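Metazoan TIR-STING fusion (Crassostrea gigas, PDB 6WT6) joins a TIR domain to a STING ligand-binding domain in one chain, making it a metazoan member of the STING family of receptors. Local coordinates at residues 40-45 against 90-95; 118-123 against 138-143. One frame throughout, in Å; residues are numbered along the deposited sequence.

Contact 1: 40-45 against 90-95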
loop_
_atom_site.group_PDB
_atom_site.type_symbol
_atom_site.label_atom_id
_atom_site.label_comp_id
_atom_site.label_asym_id
_atom_site.label_seq_id
_atom_site.Cartn_x
_atom_site.Cartn_y
_atom_site.Cartn_z
ATOM N N ASP A 40 14.812 6.316 27.565
ATOM C CA ASP A 40 16.210 6.285 27.983
ATOM C C ASP A 40 16.791 7.682 28.163
ATOM O O ASP A 40 17.641 7.881 29.039
ATOM C CB ASP A 40 17.057 5.496 26.980
ATOM C CG ASP A 40 16.650 4.034 26.894
ATOM O OD1 ASP A 40 16.137 3.498 27.892
ATOM O OD2 ASP A 40 16.851 3.424 25.821
ATOM N N ALA A 41 16.364 8.658 27.361
ATOM C CA ALA A 41 16.953 9.992 27.405
ATOM C C ALA A 41 15.977 11.038 27.931
ATOM O O ALA A 41 16.148 11.531 29.051
ATOM C CB ALA A 41 17.473 10.378 26.022
ATOM N N ASP A 42 14.959 11.400 27.145
ATOM C CA ASP A 42 14.143 12.580 27.404
ATOM C C ASP A 42 12.923 12.305 28.273
ATOM O O ASP A 42 11.865 12.908 28.041
ATOM C CB ASP A 42 13.686 13.211 26.088
ATOM C CG ASP A 42 14.833 13.672 25.230
ATOM O OD1 ASP A 42 15.960 13.786 25.751
ATOM O OD2 ASP A 42 14.589 13.935 24.037
ATOM N N THR A 43 13.024 11.422 29.261
ATOM C CA THR A 43 11.885 11.211 30.147
ATOM C C THR A 43 11.595 12.455 30.982
ATOM O O THR A 43 10.430 12.835 31.159
ATOM C CB THR A 43 12.145 10.004 31.039
ATOM O OG1 THR A 43 12.252 8.835 30.226
ATOM C CG2 THR A 43 11.011 9.811 32.032
ATOM N N SER A 44 12.641 13.111 31.488
ATOM C CA SER A 44 12.444 14.333 32.262
ATOM C C SER A 44 11.813 15.428 31.409
ATOM O O SER A 44 10.869 16.100 31.838
ATOM C CB SER A 44 13.776 14.800 32.845
ATOM O OG SER A 44 13.642 16.077 33.440
ATOM N N HIS A 45 12.327 15.618 30.189
ATOM C CA HIS A 45 11.777 16.637 29.300
ATOM C C HIS A 45 10.319 16.350 28.964
ATOM O O HIS A 45 9.501 17.273 28.869
ATOM C CB HIS A 45 12.603 16.723 28.015
ATOM C CG HIS A 45 14.035 17.099 28.236
ATOM N ND1 HIS A 45 15.004 16.176 28.562
ATOM C CD2 HIS A 45 14.661 18.297 28.174
ATOM C CE1 HIS A 45 16.166 16.789 28.696
ATOM N NE2 HIS A 45 15.986 18.078 28.466
ATOM N N VAL A 90 9.050 14.256 20.815
ATOM C CA VAL A 90 10.141 14.901 21.539
ATOM C C VAL A 90 11.442 14.449 20.880
ATOM O O VAL A 90 11.960 13.370 21.173
ATOM C CB VAL A 90 10.113 14.564 23.029
ATOM C CG1 VAL A 90 11.196 15.338 23.766
ATOM C CG2 VAL A 90 8.741 14.857 23.616
ATOM N N ILE A 91 11.976 15.284 19.996
ATOM C CA ILE A 91 13.108 14.929 19.150
ATOM C C ILE A 91 14.322 15.718 19.625
ATOM O O ILE A 91 14.398 16.939 19.438
ATOM C CB ILE A 91 12.815 15.197 17.670
ATOM C CG1 ILE A 91 11.624 14.353 17.211
ATOM C CG2 ILE A 91 14.047 14.911 16.827
ATOM C CD1 ILE A 91 11.313 14.487 15.740
ATOM N N SER A 92 15.278 15.013 20.227
ATOM C CA SER A 92 16.512 15.594 20.742
ATOM C C SER A 92 17.700 15.005 19.987
ATOM O O SER A 92 17.506 14.140 19.122
ATOM C CB SER A 92 16.631 15.327 22.245
ATOM O OG SER A 92 16.798 13.944 22.508
ATOM N N PRO A 93 18.935 15.445 20.256
ATOM C CA PRO A 93 20.083 14.727 19.678
ATOM C C PRO A 93 20.153 13.274 20.109
ATOM O O PRO A 93 20.528 12.412 19.307
ATOM C CB PRO A 93 21.290 15.536 20.179
ATOM C CG PRO A 93 20.770 16.357 21.316
ATOM C CD PRO A 93 19.368 16.683 20.927
ATOM N N ALA A 94 19.790 12.976 21.358
ATOM C CA ALA A 94 19.812 11.599 21.834
ATOM C C ALA A 94 18.632 10.792 21.311
ATOM O O ALA A 94 18.732 9.566 21.186
ATOM C CB ALA A 94 19.832 11.568 23.363
ATOM N N SER A 95 17.513 11.455 21.000
ATOM C CA SER A 95 16.346 10.738 20.494
ATOM C C SER A 95 16.632 10.068 19.158
ATOM O O SER A 95 16.020 9.043 18.833
ATOM C CB SER A 95 15.154 11.687 20.358
ATOM O OG SER A 95 14.610 12.024 21.622
#
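Asp42 and Ser92 meet through a single short hydrogen bond: the Ser92 hydroxyl OG gives its proton to OD2 of the carboxylate at 2.7 Å. It arrives on the syn side of that oxygen, tilted 18° from the carboxylate plane. The same OD2 lies 3.1 Å from OG of Ser95 and rests against the methyl CG1 of Val90, 3.7 Å away. One buried carboxylate oxygen is thus set among two hydroxyls and a methyl group. Beside this polar centre, the methyls of Ala41 and Ala94 touch, CB to CB, at 3.7 Å, closing the more exposed flank.

The two segments lie where strands 31-36 and 84-91, neighbours in the parallel sheet, pass at their C-terminal ends into the helices that follow, as in the flavodoxin-like fold of TIR domains. Asp42 stands at the N-cap of helix 43-56, but its side chain makes no capping bond there; OD2 turns instead to Ser92. Its CG lies anti to the carbonyl carbon, chi1 -61°, which carries the carboxylate off the helix start to Ser92.

Ser92 has the complementary task. With OG placed between its backbone N and carbonyl carbon, the hydroxyl accepts from Ser95 N at 3.0 Å, an N-cap bond with an N-H...O angle of 141°, while giving its proton to Asp42. Accepting one bond and donating the other should restrict the rotation of this hydroxyl. Further out, Val90 is tied by backbone hydrogen bonding to Ser36, and Thr43 OG1 bonds to Ala39 O, anchoring the loop that carries Asp42.

Contact 2: 118-123 against 138-143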
loop_
_atom_site.group_PDB
_atom_site.type_symbol
_atom_site.label_atom_id
_atom_site.label_comp_id
_atom_site.label_asym_id
_atom_site.label_seq_id
_atom_site.Cartn_x
_atom_site.Cartn_y
_atom_site.Cartn_z
ATOM N N VAL A 118 -1.467 17.732 10.113
ATOM C CA VAL A 118 -2.553 17.974 11.056
ATOM C C VAL A 118 -2.239 17.354 12.413
ATOM O O VAL A 118 -2.368 18.003 13.455
ATOM C CB VAL A 118 -3.883 17.442 10.487
ATOM C CG1 VAL A 118 -4.991 17.541 11.529
ATOM C CG2 VAL A 118 -4.266 18.208 9.225
ATOM N N CYS A 119 -1.801 16.099 12.419
ATOM C CA CYS A 119 -1.615 15.298 13.625
ATOM C C CYS A 119 -0.277 15.559 14.315
ATOM O O CYS A 119 -0.240 15.807 15.525
ATOM C CB CYS A 119 -1.749 13.810 13.279
ATOM S SG CYS A 119 -1.377 12.668 14.625
ATOM N N LEU A 120 0.825 15.492 13.571
ATOM C CA LEU A 120 2.145 15.505 14.190
ATOM C C LEU A 120 2.489 16.880 14.748
ATOM O O LEU A 120 2.187 17.913 14.146
ATOM C CB LEU A 120 3.209 15.067 13.184
ATOM C CG LEU A 120 3.365 13.558 12.961
ATOM C CD1 LEU A 120 4.312 13.270 11.807
ATOM C CD2 LEU A 120 3.858 12.872 14.230
ATOM N N VAL A 121 3.113 16.883 15.921
ATOM C CA VAL A 121 3.652 18.090 16.541
ATOM C C VAL A 121 5.110 17.815 16.892
ATOM O O VAL A 121 5.405 17.369 18.012
ATOM C CB VAL A 121 2.838 18.498 17.780
ATOM C CG1 VAL A 121 3.423 19.757 18.413
ATOM C CG2 VAL A 121 1.382 18.720 17.407
ATOM N N PRO A 122 6.049 18.039 15.969
ATOM C CA PRO A 122 7.468 17.766 16.255
ATOM C C PRO A 122 8.055 18.835 17.165
ATOM O O PRO A 122 8.050 20.022 16.831
ATOM C CB PRO A 122 8.121 17.789 14.864
ATOM C CG PRO A 122 6.982 17.709 13.881
ATOM C CD PRO A 122 5.828 18.376 14.555
ATOM N N VAL A 123 8.570 18.410 18.317
ATOM C CA VAL A 123 9.189 19.305 19.289
ATOM C C VAL A 123 10.691 19.064 19.242
ATOM O O VAL A 123 11.175 17.997 19.645
ATOM C CB VAL A 123 8.633 19.088 20.702
ATOM C CG1 VAL A 123 9.309 20.027 21.683
ATOM C CG2 VAL A 123 7.133 19.305 20.710
ATOM N N ARG A 138 10.760 16.670 7.707
ATOM C CA ARG A 138 11.298 17.973 7.316
ATOM C C ARG A 138 10.230 18.959 6.853
ATOM O O ARG A 138 10.216 20.093 7.361
ATOM C CB ARG A 138 12.377 17.787 6.244
ATOM C CG ARG A 138 13.572 16.960 6.688
ATOM C CD ARG A 138 14.600 16.840 5.566
ATOM N NE ARG A 138 15.467 15.674 5.724
ATOM C CZ ARG A 138 16.362 15.280 4.823
ATOM N NH1 ARG A 138 16.511 15.961 3.696
ATOM N NH2 ARG A 138 17.107 14.205 5.048
ATOM N N PRO A 139 9.315 18.620 5.922
ATOM C CA PRO A 139 8.406 19.652 5.403
ATOM C C PRO A 139 7.164 19.862 6.253
ATOM O O PRO A 139 6.151 20.361 5.753
ATOM C CB PRO A 139 8.038 19.109 4.019
ATOM C CG PRO A 139 8.020 17.633 4.225
ATOM C CD PRO A 139 9.107 17.330 5.232
ATOM N N LEU A 140 7.225 19.501 7.533
ATOM C CA LEU A 140 6.053 19.519 8.400
ATOM C C LEU A 140 5.914 20.802 9.209
ATOM O O LEU A 140 4.934 20.937 9.949
ATOM C CB LEU A 140 6.083 18.321 9.354
ATOM C CG LEU A 140 6.067 16.924 8.731
ATOM C CD1 LEU A 140 5.933 15.862 9.809
ATOM C CD2 LEU A 140 4.949 16.797 7.707
ATOM N N THR A 141 6.853 21.743 9.080
ATOM C CA THR A 141 6.873 22.961 9.887
ATOM C C THR A 141 6.833 22.614 11.372
ATOM O O THR A 141 5.767 22.635 11.996
ATOM C CB THR A 141 5.712 23.894 9.520
ATOM O OG1 THR A 141 4.468 23.316 9.937
ATOM C CG2 THR A 141 5.674 24.139 8.017
ATOM N N CYS A 142 7.992 22.305 11.943
ATOM C CA CYS A 142 8.088 21.837 13.317
ATOM C C CYS A 142 8.164 23.020 14.284
ATOM O O CYS A 142 8.017 24.182 13.896
ATOM C CB CYS A 142 9.297 20.917 13.462
ATOM S SG CYS A 142 9.613 19.841 12.048
ATOM N N ILE A 143 8.394 22.731 15.564
ATOM C CA ILE A 143 8.551 23.773 16.577
ATOM C C ILE A 143 9.960 23.735 17.149
ATOM O O ILE A 143 10.343 22.781 17.827
ATOM C CB ILE A 143 7.505 23.636 17.704
ATOM C CG1 ILE A 143 6.097 23.861 17.154
ATOM C CG2 ILE A 143 7.810 24.616 18.832
ATOM C CD1 ILE A 143 5.010 23.783 18.201
#
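Strand 120-124 is an outermost strand of the four-stranded parallel sheet within this chain, in the TIR domain, and the loop that follows it turns back to lie along it. Pro122 is the residue most covered by this return. Its ring meets Cys142 side-on: CB of the proline is 3.6 Å from CB of the cysteine, and the sulfur SG continues along the ring to lie 3.9 Å from CG. SG, anti to the carbonyl carbon of Cys142 and beside its backbone N, lies along the CB-CG side of the ring.

Next to this packing comes the one hydrogen bond between the segments. Ile143 N donates to Pro122 O at 3.0 Å, with an N-H...O angle of 159°, and approaches the carbonyl almost head-on, the C=O...N angle being 168°. The touching parts run in the same general direction, 34° apart. In the flavodoxin-like order of this sheet, 2-1-3-4, strand 84-91 covers one edge of strand 120-124 through backbone bonds from Val121 and Val123, while the returning loop takes up Pro122 O, although residues 138-143 form no regular strand.

At the two ends the contact is apolar. Leu120 and Leu140 cross obliquely and meet by one methyl each, CD1 to CD1 at 3.7 Å; Leu120 also packs on Leu89 of strand 84-91, and Leu140 on His113 and Asn116 of helix 113-119. Toward Ile143, the Val121 methyl CG1 faces CD1 of the isoleucine more loosely, at 4.3 Å. Helix 153-159 covers this end, with Ile155 touching both Val123 and Ile143. At the N-terminal end of 138-143, Arg138 and Pro139 pack against Pro139 and Arg138 of the second subunit.

Read from the N terminus, contact 1 comes first, closing a loop that runs from 40-45 through helix 43-56, strand 60-62 and helix 74-82 to the end of strand 84-91. Contact 2 opens only after this loop is shut and closes a much shorter one, with 14 intervening residues between 118-123 and 138-143. The two therefore stand in series, neither nested nor crossing, with centres about 17 Å apart. Their junction lies in the sheet, where strands 84-91 and 120-124 are neighbours and Ile91 N lies 2.9 Å from Val123 O, a probable hydrogen bond. Contact 1 joins two strand-to-helix connections; contact 2 ties strand 120-124 to its following loop.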